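Local coordinates for protein probable enoyl-CoA hydratase/isomerase (PDB 7BOR) that binds coenzyme A through a crotonase fold and probably acts as a delta(3)-delta(2)-enoyl-CoA isomerase, at residues Leu18-Lys23 / Arg29-Arg34; Leu67-Gln72 / Glu240-Phe245; Ser86-Phe91 / Pro136-Ser141; Leu111-Leu116 / Ser141-Arg146. All coordinates share one frame; numbering follows the deposited sequence.

Contact 1 of 4, residues Leu18-Lys23 / Arg29-Arg34; sequences LDRQDK and RAMYSR. With COA (coenzyme A), chain C.
Met31 reaches out from the first turns of helix 29-44 and meets Arg20 and Leu18, which sit where strand 13-18 runs out into a loop. The closer of its two touches is through the sulfur: SD lies 3.8 Å from CD of Arg20, and the two side chains cross at about a right angle. The thioether bends at its last torsion (chi3 79°), turning the terminal methyl aside from the line of the chain, and CE comes within 4.4 Å of CG of Leu18, a looser apolar touch. No hydrogen bond crosses between the segments, so the join is a matter of shape and apolar surface. Arg20 presents its methylene part to the thioether because the chain is extended from CG to NE, and its charged end goes on beyond Met31. There the guanidinium forms a salt bridge with Asp65 and hydrogen-bonds the carbonyl of Ala26, while CG of Lys23 sits 3.5 Å above one of its faces, over the centre. Two polar partners thus hold the flat group, and its aliphatic stem is left to pack. Lys23 then carries the contact to the cofactor: CD is 3.5 Å from the ribose oxygen O4B, and CE is 3.2 Å from the phosphate oxygen O9A. The carbonyl oxygen of Asp22 approaches the ribose as well, 3.4 Å from C4B. This strand-to-helix connection, packed back onto the helix it leads into, forms one wall of the coenzyme A pocket of a crotonase fold.

Contact 2 of 4, residues Leu67-Gln72 / Glu240-Phe245; sequences LDFLEQ and EALSAF. With COA (coenzyme A), chain C.
Leu70 and Leu242 run alongside one another head to tail where helix 66-71 meets helix 236-245. The short helical segments run closer to antiparallel than to perpendicular, with 138° between their directions and 10.0 Å between their axes. In both leucines CG stands beside the backbone N and anti to the carbonyl carbon (chi1 -79° and -84°), a torsion that turns each CG toward the neighbouring helix, where CD2 of Leu70 lies 3.7 Å from CB of Leu242. The other methyl of Leu70, CD1, turns to the next residue and rests 3.9 Å from the backbone N of Ser243, with CB of that serine a little farther off. The hydroxyl of Ser243 stays out of this: it bonds back to the carbonyl of Ile239 in its own helix. On the inner side CD1 of Leu242 reaches 4.0 Å from CB of Phe69, approaching that ring obliquely. The same phenylalanine has the coenzyme's thiol sulfur S1P at its edge, near the ring plane, 4.1 Å from CE2. Phe245, nearly one turn on from Leu242, lies against the pantetheine arm instead. Its ring meets the amide at N8P obliquely, modelled closer than a comfortable contact, so the details of that fit are doubtful. No hydrogen bond or salt bridge joins 67-72 to 240-245. Aliphatic packing alone links the two segments, while Phe69 stands beside the thiol end of the coenzyme and Phe245 against the pantetheine amide, on the arm away from the phosphates.

Contact 3 of 4, residues Ser86-Phe91 / Pro136-Ser141; sequences SALLEF and PEFGSS
With CG anti to the backbone N (chi1 -176°), Leu88 swings its branch from helix 80-90 toward Phe138, whose own chi1 of -146° carries its ring to the helix. The two side chains meet at about a right angle: CD2 of Leu88 lies 4.0 Å from CZ of Phe138, approaching the ring obliquely near its far end. One residue along, Leu89 supplies a different surface, its CB standing at the ring edge, near the ring plane, 4.5 Å from CE1. The ring end thus meets Leu88 closely and Leu89 more loosely, and all three residues are buried. Behind the ring, the backbone makes a type I' beta turn from Glu137 to Ser140, with Phe138 and Gly139 both at positive phi. Glu137 O is gripped twice by Ser140, through its backbone N at 3.1 Å and its hydroxyl OG at 2.8 Å. The hydroxyl sits in the carbonyl plane, on a lone pair, at a C=O...O angle of 142°. Such a doubled grip fixes the turn from which Phe138 projects. Gly139 occupies the N-cap of helix 140-148, and its N-H is bonded to Glu225 of helix 200-233. Leu110 and Ile106 also flank the ring. The whole is a type I' turn leading into a helix at its N-cap, with its phenylalanine buried against helix 80-90 in the core of the crotonase fold.

Contact 4 of 4, residues Leu111-Leu116 / Ser141-Arg146; sequences LLHCDL and SLILPR
Ile143 and Leu144 press on Leu112 and His113 in the tight part of this contact, where the 3-10 turn after helix 106-109 faces helix 140-148. Leu112 and Ile143 lie side by side, pointing opposite ways, CB of the leucine 3.9 Å from CD1 of the isoleucine. Leu144 instead crosses Leu112 at about a right angle, CD2 against CD2 at 3.9 Å. The methyl CG2 of Ile143, anti to its backbone N, completes the fit 4.0 Å from Leu112 CD2. Its longer branch continues to His113, where CD1 comes obliquely to the imidazole, 3.7 Å from CE1. Ile143, Leu144 and His113 are buried, whereas Leu112, central as it is, keeps some exposure. Farther along, the packing thins: Asp115 turns to a salt bridge with Lys207, and Arg146 is exposed. Pro145, which has no N-H to give the turn before, kinks the helix just beyond the packed residues, and the 3.4 Å bond from Arg146 N to Leu142 O is weak. At the far end of the His113 ring NE2 is hydrogen-bonded to the carbonyl of Phe138, whose ring also stacks on the imidazole; bond and stack together restrict its rotation, and Ile143 adds only a methyl contact. Cohesion across the segments is therefore van der Waals packing of methyl groups and the CE1-NE2 part of one imidazole, which spends its NE2 hydrogen bond on Phe138.

Overall arrangement
From the N terminus, contact 1 closes a short loop between strand 13-18 and helix 29-44, complete before the other three open. Contact 2 spans nearly the rest of the chain, bringing helix 66-71 to the C-terminal helix 236-245, and encloses contacts 3 and 4. These two cross, their segments alternating along the chain: 86-91, 111-116, then 136-141 and 141-146, which share Ser141. Contacts 1 and 2 both border coenzyme A and touch through Arg29 and Asp68. Contacts 3 and 4, with centres about 8 Å apart, instead tie helices 80-90 and 140-148 and the turn before strand 116-120 into one core.

Contact 1 of 4, residues Leu18-Lys23 / Arg29-Arg34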
# COMPACT_ATOMS: atom_id res chain seq x y z
N LEU A 18 -4.20 -10.79 1.03
CA LEU A 18 -2.95 -11.34 0.51
C LEU A 18 -2.65 -12.70 1.14
O LEU A 18 -2.51 -12.81 2.36
CB LEU A 18 -1.82 -10.34 0.82
CG LEU A 18 -1.62 -9.13 -0.12
CD1 LEU A 18 -2.87 -8.39 -0.51
CD2 LEU A 18 -0.59 -8.12 0.46
N ASP A 19 -2.53 -13.73 0.31
CA ASP A 19 -2.30 -15.09 0.83
C ASP A 19 -1.12 -15.74 0.10
O ASP A 19 -1.30 -16.57 -0.80
CB ASP A 19 -3.59 -15.97 0.71
CG ASP A 19 -3.64 -17.12 1.75
OD1 ASP A 19 -2.66 -17.31 2.52
OD2 ASP A 19 -4.68 -17.81 1.80
N ARG A 20 0.09 -15.39 0.54
CA ARG A 20 1.34 -15.93 -0.01
C ARG A 20 2.35 -15.96 1.15
O ARG A 20 3.41 -15.34 1.11
CB ARG A 20 1.82 -15.11 -1.20
CG ARG A 20 3.06 -15.68 -1.93
CD ARG A 20 3.32 -14.93 -3.22
NE ARG A 20 4.42 -15.53 -4.01
CZ ARG A 20 5.54 -14.91 -4.38
NH1 ARG A 20 5.74 -13.63 -4.09
NH2 ARG A 20 6.46 -15.56 -5.08
N GLN A 21 2.02 -16.70 2.20
CA GLN A 21 2.73 -16.56 3.47
C GLN A 21 4.17 -17.03 3.36
O GLN A 21 5.07 -16.42 3.93
CB GLN A 21 1.97 -17.31 4.57
CG GLN A 21 0.47 -16.90 4.70
CD GLN A 21 0.28 -15.40 5.00
OE1 GLN A 21 -0.53 -14.72 4.33
NE2 GLN A 21 1.02 -14.88 6.01
N ASP A 22 4.42 -18.10 2.60
CA ASP A 22 5.78 -18.58 2.39
C ASP A 22 6.72 -17.50 1.84
O ASP A 22 7.93 -17.60 2.03
CB ASP A 22 5.74 -19.79 1.44
CG ASP A 22 4.70 -19.61 0.27
OD1 ASP A 22 3.53 -19.15 0.52
OD2 ASP A 22 5.04 -19.91 -0.90
N LYS A 23 6.19 -16.48 1.17
CA LYS A 23 7.03 -15.42 0.62
C LYS A 23 6.76 -14.08 1.30
O LYS A 23 7.00 -13.02 0.72
CB LYS A 23 6.82 -15.30 -0.89
CG LYS A 23 7.34 -16.51 -1.70
CD LYS A 23 8.76 -16.89 -1.26
CE LYS A 23 9.37 -18.06 -2.06
NZ LYS A 23 9.85 -17.65 -3.39
N ARG A 29 3.19 -10.09 -10.22
CA ARG A 29 2.39 -9.43 -11.26
C ARG A 29 0.94 -9.91 -11.23
O ARG A 29 0.02 -9.14 -11.48
CB ARG A 29 3.02 -9.69 -12.63
CG ARG A 29 4.34 -8.95 -12.94
CD ARG A 29 4.89 -9.32 -14.35
NE ARG A 29 5.31 -10.74 -14.42
CZ ARG A 29 6.58 -11.16 -14.39
NH1 ARG A 29 7.58 -10.29 -14.31
NH2 ARG A 29 6.85 -12.48 -14.45
N ALA A 30 0.73 -11.19 -10.92
CA ALA A 30 -0.63 -11.73 -10.90
C ALA A 30 -1.40 -11.27 -9.66
O ALA A 30 -2.63 -11.14 -9.70
CB ALA A 30 -0.56 -13.27 -10.96
N MET A 31 -0.70 -10.97 -8.57
CA MET A 31 -1.38 -10.42 -7.40
C MET A 31 -1.78 -8.99 -7.65
O MET A 31 -2.93 -8.60 -7.38
CB MET A 31 -0.48 -10.55 -6.19
CG MET A 31 -0.37 -11.99 -5.72
SD MET A 31 1.09 -12.24 -4.74
CE MET A 31 0.50 -11.57 -3.16
N TYR A 32 -0.87 -8.20 -8.23
CA TYR A 32 -1.22 -6.83 -8.56
C TYR A 32 -2.41 -6.78 -9.51
O TYR A 32 -3.25 -5.87 -9.42
CB TYR A 32 -0.03 -6.14 -9.22
CG TYR A 32 1.10 -5.77 -8.32
CD1 TYR A 32 0.89 -4.89 -7.27
CD2 TYR A 32 2.39 -6.20 -8.56
CE1 TYR A 32 1.93 -4.48 -6.45
CE2 TYR A 32 3.44 -5.79 -7.74
CZ TYR A 32 3.18 -4.93 -6.68
OH TYR A 32 4.17 -4.48 -5.86
N SER A 33 -2.42 -7.69 -10.49
CA SER A 33 -3.49 -7.70 -11.48
C SER A 33 -4.83 -8.06 -10.83
O SER A 33 -5.83 -7.40 -11.10
CB SER A 33 -3.12 -8.66 -12.62
OG SER A 33 -2.10 -8.08 -13.44
N ARG A 34 -4.83 -9.07 -9.95
CA ARG A 34 -6.07 -9.44 -9.27
C ARG A 34 -6.59 -8.29 -8.42
O ARG A 34 -7.78 -7.98 -8.44
CB ARG A 34 -5.86 -10.71 -8.43
CG ARG A 34 -7.10 -11.18 -7.63
CD ARG A 34 -7.82 -12.35 -8.25
NE ARG A 34 -9.25 -12.36 -7.97
CZ ARG A 34 -10.11 -11.43 -8.42
NH1 ARG A 34 -11.41 -11.49 -8.14
NH2 ARG A 34 -9.64 -10.41 -9.11
N1A COA C . 10.59 -10.77 -2.93
C2A COA C . 10.91 -12.06 -3.21
N3A COA C . 11.02 -13.00 -2.22
C4A COA C . 10.78 -12.59 -0.96
C5A COA C . 10.46 -11.32 -0.66
C6A COA C . 10.36 -10.39 -1.67
N6A COA C . 10.01 -8.97 -1.53
N7A COA C . 10.29 -11.21 0.69
C8A COA C . 10.51 -12.42 1.25
N9A COA C . 10.81 -13.20 0.22
C1B COA C . 11.06 -14.64 0.49
C2B COA C . 12.57 -14.98 0.96
O2B COA C . 13.45 -14.89 -0.23
C3B COA C . 12.39 -16.17 1.44
O3B COA C . 12.24 -17.17 0.35
P3B COA C . 12.53 -18.75 0.57
O7A COA C . 11.98 -19.23 1.90
O8A COA C . 14.02 -18.94 0.50
O9A COA C . 11.81 -19.48 -0.53
C4B COA C . 11.01 -16.17 2.16
O4B COA C . 10.22 -15.10 1.39
C5B COA C . 11.06 -15.83 3.53
O5B COA C . 11.52 -14.52 3.57
P1A COA C . 12.63 -14.11 4.69
O1A COA C . 13.35 -12.83 4.33
O2A COA C . 13.66 -15.19 4.95
O3A COA C . 11.75 -13.94 6.08
P2A COA C . 12.29 -12.84 7.19
O4A COA C . 11.43 -13.00 8.43
O5A COA C . 13.75 -13.16 7.37
O6A COA C . 12.24 -11.29 6.58
CBP COA C . 11.27 -9.32 5.62
CCP COA C . 10.97 -10.64 6.43
CDP COA C . 9.93 -8.77 5.01
CEP COA C . 11.90 -8.25 6.55
CAP COA C . 12.31 -9.79 4.55
OAP COA C . 11.74 -10.87 3.87
C9P COA C . 12.62 -8.71 3.51
O9P COA C . 13.32 -7.77 3.76
N8P COA C . 12.03 -8.93 2.17
C7P COA C . 12.23 -7.98 1.07
C6P COA C . 11.68 -6.57 1.44
C5P COA C . 11.93 -5.68 0.18
O5P COA C . 13.00 -5.28 -0.10
N4P COA C . 10.78 -5.36 -0.65
C3P COA C . 10.97 -4.59 -1.85
C2P COA C . 11.10 -3.12 -1.52
S1P COA C . 11.29 -2.34 -3.14

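Contact 2 of 4, residues Leu67-Gln72 / Glu240-Phe245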
# COMPACT_ATOMS: atom_id res chain seq x y z
N LEU A 67 12.33 -10.98 -7.37
CA LEU A 67 12.56 -11.76 -8.59
C LEU A 67 11.87 -11.13 -9.78
O LEU A 67 12.45 -11.02 -10.86
CB LEU A 67 12.05 -13.19 -8.41
CG LEU A 67 12.98 -14.15 -7.68
CD1 LEU A 67 12.52 -15.57 -7.94
CD2 LEU A 67 14.40 -13.98 -8.15
N ASP A 68 10.60 -10.74 -9.61
CA ASP A 68 9.91 -10.04 -10.67
C ASP A 68 10.69 -8.80 -11.07
O ASP A 68 10.82 -8.50 -12.27
CB ASP A 68 8.49 -9.68 -10.24
CG ASP A 68 7.55 -10.87 -10.30
OD1 ASP A 68 7.97 -12.01 -9.92
OD2 ASP A 68 6.38 -10.64 -10.68
N PHE A 69 11.22 -8.07 -10.09
CA PHE A 69 11.97 -6.85 -10.38
C PHE A 69 13.23 -7.15 -11.18
O PHE A 69 13.61 -6.38 -12.07
CB PHE A 69 12.36 -6.14 -9.07
CG PHE A 69 11.40 -5.08 -8.66
CD1 PHE A 69 10.33 -4.73 -9.47
CD2 PHE A 69 11.57 -4.42 -7.46
CE1 PHE A 69 9.44 -3.73 -9.11
CE2 PHE A 69 10.67 -3.44 -7.08
CZ PHE A 69 9.62 -3.09 -7.91
N LEU A 70 13.88 -8.26 -10.87
CA LEU A 70 15.15 -8.62 -11.48
C LEU A 70 14.95 -9.23 -12.87
O LEU A 70 15.69 -8.89 -13.79
CB LEU A 70 15.88 -9.61 -10.58
CG LEU A 70 16.60 -8.96 -9.39
CD1 LEU A 70 16.98 -10.00 -8.34
CD2 LEU A 70 17.84 -8.16 -9.85
N GLU A 71 13.96 -10.12 -13.03
CA GLU A 71 13.79 -10.85 -14.28
C GLU A 71 13.10 -10.02 -15.34
O GLU A 71 13.38 -10.19 -16.54
CB GLU A 71 12.98 -12.12 -14.08
CG GLU A 71 13.72 -13.25 -13.41
CD GLU A 71 12.84 -14.46 -13.19
OE1 GLU A 71 11.66 -14.43 -13.62
OE2 GLU A 71 13.34 -15.44 -12.60
N GLN A 72 12.20 -9.13 -14.94
CA GLN A 72 11.35 -8.39 -15.87
C GLN A 72 11.08 -7.03 -15.29
O GLN A 72 9.98 -6.76 -14.76
CB GLN A 72 10.07 -9.18 -16.17
CG GLN A 72 9.00 -8.47 -16.99
CD GLN A 72 7.85 -9.42 -17.36
OE1 GLN A 72 8.02 -10.65 -17.35
NE2 GLN A 72 6.68 -8.86 -17.66
N GLU A 240 22.53 -4.91 -8.52
CA GLU A 240 23.46 -5.49 -7.54
C GLU A 240 22.80 -5.61 -6.16
O GLU A 240 22.84 -6.68 -5.54
CB GLU A 240 24.75 -4.67 -7.44
CG GLU A 240 25.77 -5.21 -6.40
CD GLU A 240 26.77 -4.16 -5.89
OE1 GLU A 240 26.60 -2.96 -6.23
OE2 GLU A 240 27.73 -4.53 -5.14
N ALA A 241 22.23 -4.52 -5.65
CA ALA A 241 21.57 -4.55 -4.33
C ALA A 241 20.41 -5.54 -4.30
O ALA A 241 20.16 -6.17 -3.27
CB ALA A 241 21.08 -3.15 -3.95
N LEU A 242 19.68 -5.68 -5.40
CA LEU A 242 18.50 -6.52 -5.44
C LEU A 242 18.87 -8.00 -5.39
O LEU A 242 18.27 -8.78 -4.64
CB LEU A 242 17.69 -6.22 -6.71
CG LEU A 242 16.73 -5.04 -6.69
CD1 LEU A 242 16.00 -4.87 -8.06
CD2 LEU A 242 15.76 -5.24 -5.53
N SER A 243 19.82 -8.42 -6.24
CA SER A 243 20.24 -9.81 -6.25
C SER A 243 21.07 -10.12 -5.03
O SER A 243 21.24 -11.29 -4.69
CB SER A 243 21.01 -10.15 -7.53
OG SER A 243 22.08 -9.26 -7.73
N ALA A 244 21.57 -9.09 -4.35
CA ALA A 244 22.25 -9.26 -3.07
C ALA A 244 21.27 -9.67 -1.98
O ALA A 244 21.62 -10.49 -1.11
CB ALA A 244 22.98 -7.98 -2.67
N PHE A 245 20.04 -9.11 -2.00
CA PHE A 245 19.02 -9.50 -1.03
C PHE A 245 18.62 -10.97 -1.18
O PHE A 245 18.65 -11.74 -0.21
CB PHE A 245 17.78 -8.60 -1.13
CG PHE A 245 16.71 -8.98 -0.13
CD1 PHE A 245 15.80 -10.00 -0.41
CD2 PHE A 245 16.68 -8.38 1.11
CE1 PHE A 245 14.87 -10.40 0.53
CE2 PHE A 245 15.74 -8.76 2.06
CZ PHE A 245 14.85 -9.79 1.77
N1A COA C . 10.59 -10.77 -2.93
C2A COA C . 10.91 -12.06 -3.21
N3A COA C . 11.02 -13.00 -2.22
C4A COA C . 10.78 -12.59 -0.96
C5A COA C . 10.46 -11.32 -0.66
C6A COA C . 10.36 -10.39 -1.67
N6A COA C . 10.01 -8.97 -1.53
N7A COA C . 10.29 -11.21 0.69
C8A COA C . 10.51 -12.42 1.25
N9A COA C . 10.81 -13.20 0.22
C1B COA C . 11.06 -14.64 0.49
C2B COA C . 12.57 -14.98 0.96
O2B COA C . 13.45 -14.89 -0.23
C3B COA C . 12.39 -16.17 1.44
O3B COA C . 12.24 -17.17 0.35
P3B COA C . 12.53 -18.75 0.57
O7A COA C . 11.98 -19.23 1.90
O8A COA C . 14.02 -18.94 0.50
O9A COA C . 11.81 -19.48 -0.53
C4B COA C . 11.01 -16.17 2.16
O4B COA C . 10.22 -15.10 1.39
C5B COA C . 11.06 -15.83 3.53
O5B COA C . 11.52 -14.52 3.57
P1A COA C . 12.63 -14.11 4.69
O1A COA C . 13.35 -12.83 4.33
O2A COA C . 13.66 -15.19 4.95
O3A COA C . 11.75 -13.94 6.08
P2A COA C . 12.29 -12.84 7.19
O4A COA C . 11.43 -13.00 8.43
O5A COA C . 13.75 -13.16 7.37
O6A COA C . 12.24 -11.29 6.58
CBP COA C . 11.27 -9.32 5.62
CCP COA C . 10.97 -10.64 6.43
CDP COA C . 9.93 -8.77 5.01
CEP COA C . 11.90 -8.25 6.55
CAP COA C . 12.31 -9.79 4.55
OAP COA C . 11.74 -10.87 3.87
C9P COA C . 12.62 -8.71 3.51
O9P COA C . 13.32 -7.77 3.76
N8P COA C . 12.03 -8.93 2.17
C7P COA C . 12.23 -7.98 1.07
C6P COA C . 11.68 -6.57 1.44
C5P COA C . 11.93 -5.68 0.18
O5P COA C . 13.00 -5.28 -0.10
N4P COA C . 10.78 -5.36 -0.65
C3P COA C . 10.97 -4.59 -1.85
C2P COA C . 11.10 -3.12 -1.52
S1P COA C . 11.29 -2.34 -3.14

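Contact 3 of 4, residues Ser86-Phe91 / Pro136-Ser141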
# COMPACT_ATOMS: atom_id res chain seq x y z
N SER A 86 -2.70 2.86 -9.77
CA SER A 86 -3.69 3.77 -10.31
C SER A 86 -5.05 3.43 -9.77
O SER A 86 -5.82 4.32 -9.40
CB SER A 86 -3.72 3.68 -11.85
OG SER A 86 -4.18 4.88 -12.46
N ALA A 87 -5.36 2.14 -9.73
CA ALA A 87 -6.66 1.70 -9.23
C ALA A 87 -6.88 2.12 -7.76
O ALA A 87 -7.92 2.68 -7.42
CB ALA A 87 -6.79 0.18 -9.37
N LEU A 88 -5.92 1.85 -6.88
CA LEU A 88 -6.10 2.28 -5.49
C LEU A 88 -6.15 3.80 -5.37
O LEU A 88 -7.08 4.38 -4.78
CB LEU A 88 -4.99 1.72 -4.64
CG LEU A 88 -5.04 1.96 -3.13
CD1 LEU A 88 -6.25 1.35 -2.52
CD2 LEU A 88 -3.75 1.38 -2.56
N LEU A 89 -5.20 4.48 -5.99
CA LEU A 89 -5.20 5.94 -5.95
C LEU A 89 -6.55 6.52 -6.35
O LEU A 89 -7.07 7.45 -5.72
CB LEU A 89 -4.08 6.45 -6.85
CG LEU A 89 -4.02 7.94 -7.10
CD1 LEU A 89 -3.62 8.65 -5.78
CD2 LEU A 89 -3.05 8.20 -8.20
N GLU A 90 -7.15 5.97 -7.40
CA GLU A 90 -8.40 6.52 -7.92
C GLU A 90 -9.62 5.86 -7.30
O GLU A 90 -10.75 6.23 -7.64
CB GLU A 90 -8.42 6.40 -9.46
CG GLU A 90 -7.15 6.88 -10.15
CD GLU A 90 -7.14 8.39 -10.34
OE1 GLU A 90 -8.14 9.02 -9.95
OE2 GLU A 90 -6.17 8.96 -10.89
N PHE A 91 -9.44 4.89 -6.40
CA PHE A 91 -10.60 4.21 -5.83
C PHE A 91 -11.48 5.24 -5.11
O PHE A 91 -10.98 5.98 -4.25
CB PHE A 91 -10.16 3.14 -4.88
CG PHE A 91 -11.23 2.19 -4.51
CD1 PHE A 91 -11.69 1.25 -5.40
CD2 PHE A 91 -11.76 2.20 -3.25
CE1 PHE A 91 -12.64 0.35 -5.01
CE2 PHE A 91 -12.70 1.30 -2.87
CZ PHE A 91 -13.15 0.39 -3.75
N PRO A 136 12.02 6.67 -4.19
CA PRO A 136 10.65 6.61 -3.68
C PRO A 136 9.62 6.34 -4.78
O PRO A 136 9.78 6.75 -5.94
CB PRO A 136 10.40 7.98 -3.05
CG PRO A 136 11.78 8.56 -2.83
CD PRO A 136 12.65 7.97 -3.94
N GLU A 137 8.51 5.75 -4.36
CA GLU A 137 7.46 5.26 -5.25
C GLU A 137 6.11 5.56 -4.62
O GLU A 137 6.01 6.00 -3.45
CB GLU A 137 7.80 3.79 -5.55
CG GLU A 137 6.72 2.85 -5.60
CD GLU A 137 6.28 2.41 -4.25
OE1 GLU A 137 6.40 3.20 -3.29
OE2 GLU A 137 5.76 1.28 -4.19
N PHE A 138 5.06 5.43 -5.46
CA PHE A 138 3.64 5.63 -5.10
C PHE A 138 3.36 7.03 -4.50
O PHE A 138 2.42 7.23 -3.72
CB PHE A 138 3.19 4.49 -4.18
CG PHE A 138 1.73 4.06 -4.37
CD1 PHE A 138 0.84 4.82 -5.09
CD2 PHE A 138 1.28 2.89 -3.80
CE1 PHE A 138 -0.46 4.43 -5.23
CE2 PHE A 138 -0.02 2.50 -3.95
CZ PHE A 138 -0.88 3.25 -4.63
N GLY A 139 4.11 8.04 -4.92
CA GLY A 139 3.87 9.39 -4.46
C GLY A 139 4.40 9.73 -3.07
O GLY A 139 4.18 10.85 -2.57
N SER A 140 5.12 8.81 -2.45
CA SER A 140 5.66 9.01 -1.12
C SER A 140 6.64 10.16 -1.07
O SER A 140 6.82 10.75 -0.01
CB SER A 140 6.33 7.74 -0.65
OG SER A 140 7.41 7.36 -1.50
N SER A 141 7.30 10.50 -2.21
CA SER A 141 8.20 11.65 -2.23
C SER A 141 7.44 12.95 -2.12
O SER A 141 8.01 13.97 -1.73
CB SER A 141 9.04 11.67 -3.53
OG SER A 141 8.22 11.86 -4.65

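Contact 4 of 4, residues Leu111-Leu116 / Ser141-Arg146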
# COMPACT_ATOMS: atom_id res chain seq x y z
N LEU A 111 -0.40 2.36 2.01
CA LEU A 111 -1.14 2.87 3.16
C LEU A 111 -1.36 4.37 3.05
O LEU A 111 -2.31 4.90 3.63
CB LEU A 111 -0.35 2.55 4.43
CG LEU A 111 0.08 1.10 4.69
CD1 LEU A 111 0.86 0.95 5.97
CD2 LEU A 111 -1.16 0.23 4.67
N LEU A 112 -0.49 5.07 2.32
CA LEU A 112 -0.69 6.50 2.11
C LEU A 112 -1.91 6.80 1.23
O LEU A 112 -2.31 7.96 1.18
CB LEU A 112 0.57 7.12 1.48
CG LEU A 112 1.82 6.86 2.30
CD1 LEU A 112 3.05 7.33 1.54
CD2 LEU A 112 1.77 7.57 3.70
N HIS A 113 -2.53 5.80 0.61
CA HIS A 113 -3.72 6.00 -0.21
C HIS A 113 -4.96 5.35 0.40
O HIS A 113 -6.03 5.32 -0.23
CB HIS A 113 -3.46 5.47 -1.64
CG HIS A 113 -2.21 6.04 -2.22
ND1 HIS A 113 -2.20 7.23 -2.90
CD2 HIS A 113 -0.92 5.64 -2.12
CE1 HIS A 113 -0.95 7.54 -3.20
NE2 HIS A 113 -0.16 6.59 -2.75
N CYS A 114 -4.86 4.86 1.63
CA CYS A 114 -6.01 4.28 2.29
C CYS A 114 -6.69 5.35 3.13
O CYS A 114 -6.08 6.34 3.55
CB CYS A 114 -5.58 3.10 3.13
SG CYS A 114 -4.94 1.64 2.20
N ASP A 115 -7.98 5.16 3.37
CA ASP A 115 -8.69 6.14 4.18
C ASP A 115 -8.55 5.90 5.69
O ASP A 115 -8.62 6.86 6.48
CB ASP A 115 -10.13 6.14 3.75
CG ASP A 115 -10.22 6.44 2.24
OD1 ASP A 115 -9.88 7.58 1.82
OD2 ASP A 115 -10.54 5.49 1.50
N LEU A 116 -8.38 4.67 6.09
CA LEU A 116 -8.07 4.35 7.47
C LEU A 116 -7.01 3.29 7.45
O LEU A 116 -6.97 2.45 6.55
CB LEU A 116 -9.30 3.91 8.25
CG LEU A 116 -10.45 4.95 8.35
CD1 LEU A 116 -11.73 4.26 8.93
CD2 LEU A 116 -10.10 6.20 9.16
N SER A 141 7.30 10.50 -2.21
CA SER A 141 8.20 11.65 -2.23
C SER A 141 7.44 12.95 -2.12
O SER A 141 8.01 13.97 -1.73
CB SER A 141 9.04 11.67 -3.53
OG SER A 141 8.22 11.86 -4.65
N LEU A 142 6.16 12.93 -2.46
CA LEU A 142 5.31 14.09 -2.17
C LEU A 142 4.58 13.98 -0.83
O LEU A 142 4.55 14.94 -0.06
CB LEU A 142 4.30 14.23 -3.30
CG LEU A 142 3.24 15.32 -3.12
CD1 LEU A 142 3.94 16.65 -3.25
CD2 LEU A 142 2.15 15.08 -4.10
N ILE A 143 3.90 12.86 -0.60
CA ILE A 143 3.02 12.73 0.56
C ILE A 143 3.80 12.83 1.86
O ILE A 143 3.39 13.53 2.79
CB ILE A 143 2.21 11.42 0.48
CG1 ILE A 143 1.27 11.47 -0.72
CG2 ILE A 143 1.42 11.11 1.78
CD1 ILE A 143 0.60 10.14 -1.03
N LEU A 144 4.93 12.17 1.95
CA LEU A 144 5.59 12.11 3.27
C LEU A 144 6.21 13.42 3.73
O LEU A 144 6.04 13.79 4.90
CB LEU A 144 6.66 11.02 3.28
CG LEU A 144 6.12 9.58 3.28
CD1 LEU A 144 7.31 8.62 3.31
CD2 LEU A 144 5.16 9.26 4.44
N PRO A 145 6.88 14.20 2.87
CA PRO A 145 7.38 15.50 3.36
C PRO A 145 6.24 16.45 3.69
O PRO A 145 6.38 17.27 4.60
CB PRO A 145 8.29 16.00 2.23
CG PRO A 145 8.62 14.80 1.40
CD PRO A 145 7.41 13.86 1.54
N ARG A 146 5.11 16.33 3.01
CA ARG A 146 3.97 17.19 3.30
C ARG A 146 3.38 16.87 4.67
O ARG A 146 2.95 17.77 5.39
CB ARG A 146 2.92 17.01 2.23
CG ARG A 146 1.81 18.01 2.29
CD ARG A 146 1.07 17.99 0.96
NE ARG A 146 0.26 16.79 0.82
CZ ARG A 146 0.02 16.19 -0.33
NH1 ARG A 146 -0.76 15.12 -0.37
NH2 ARG A 146 0.56 16.64 -1.45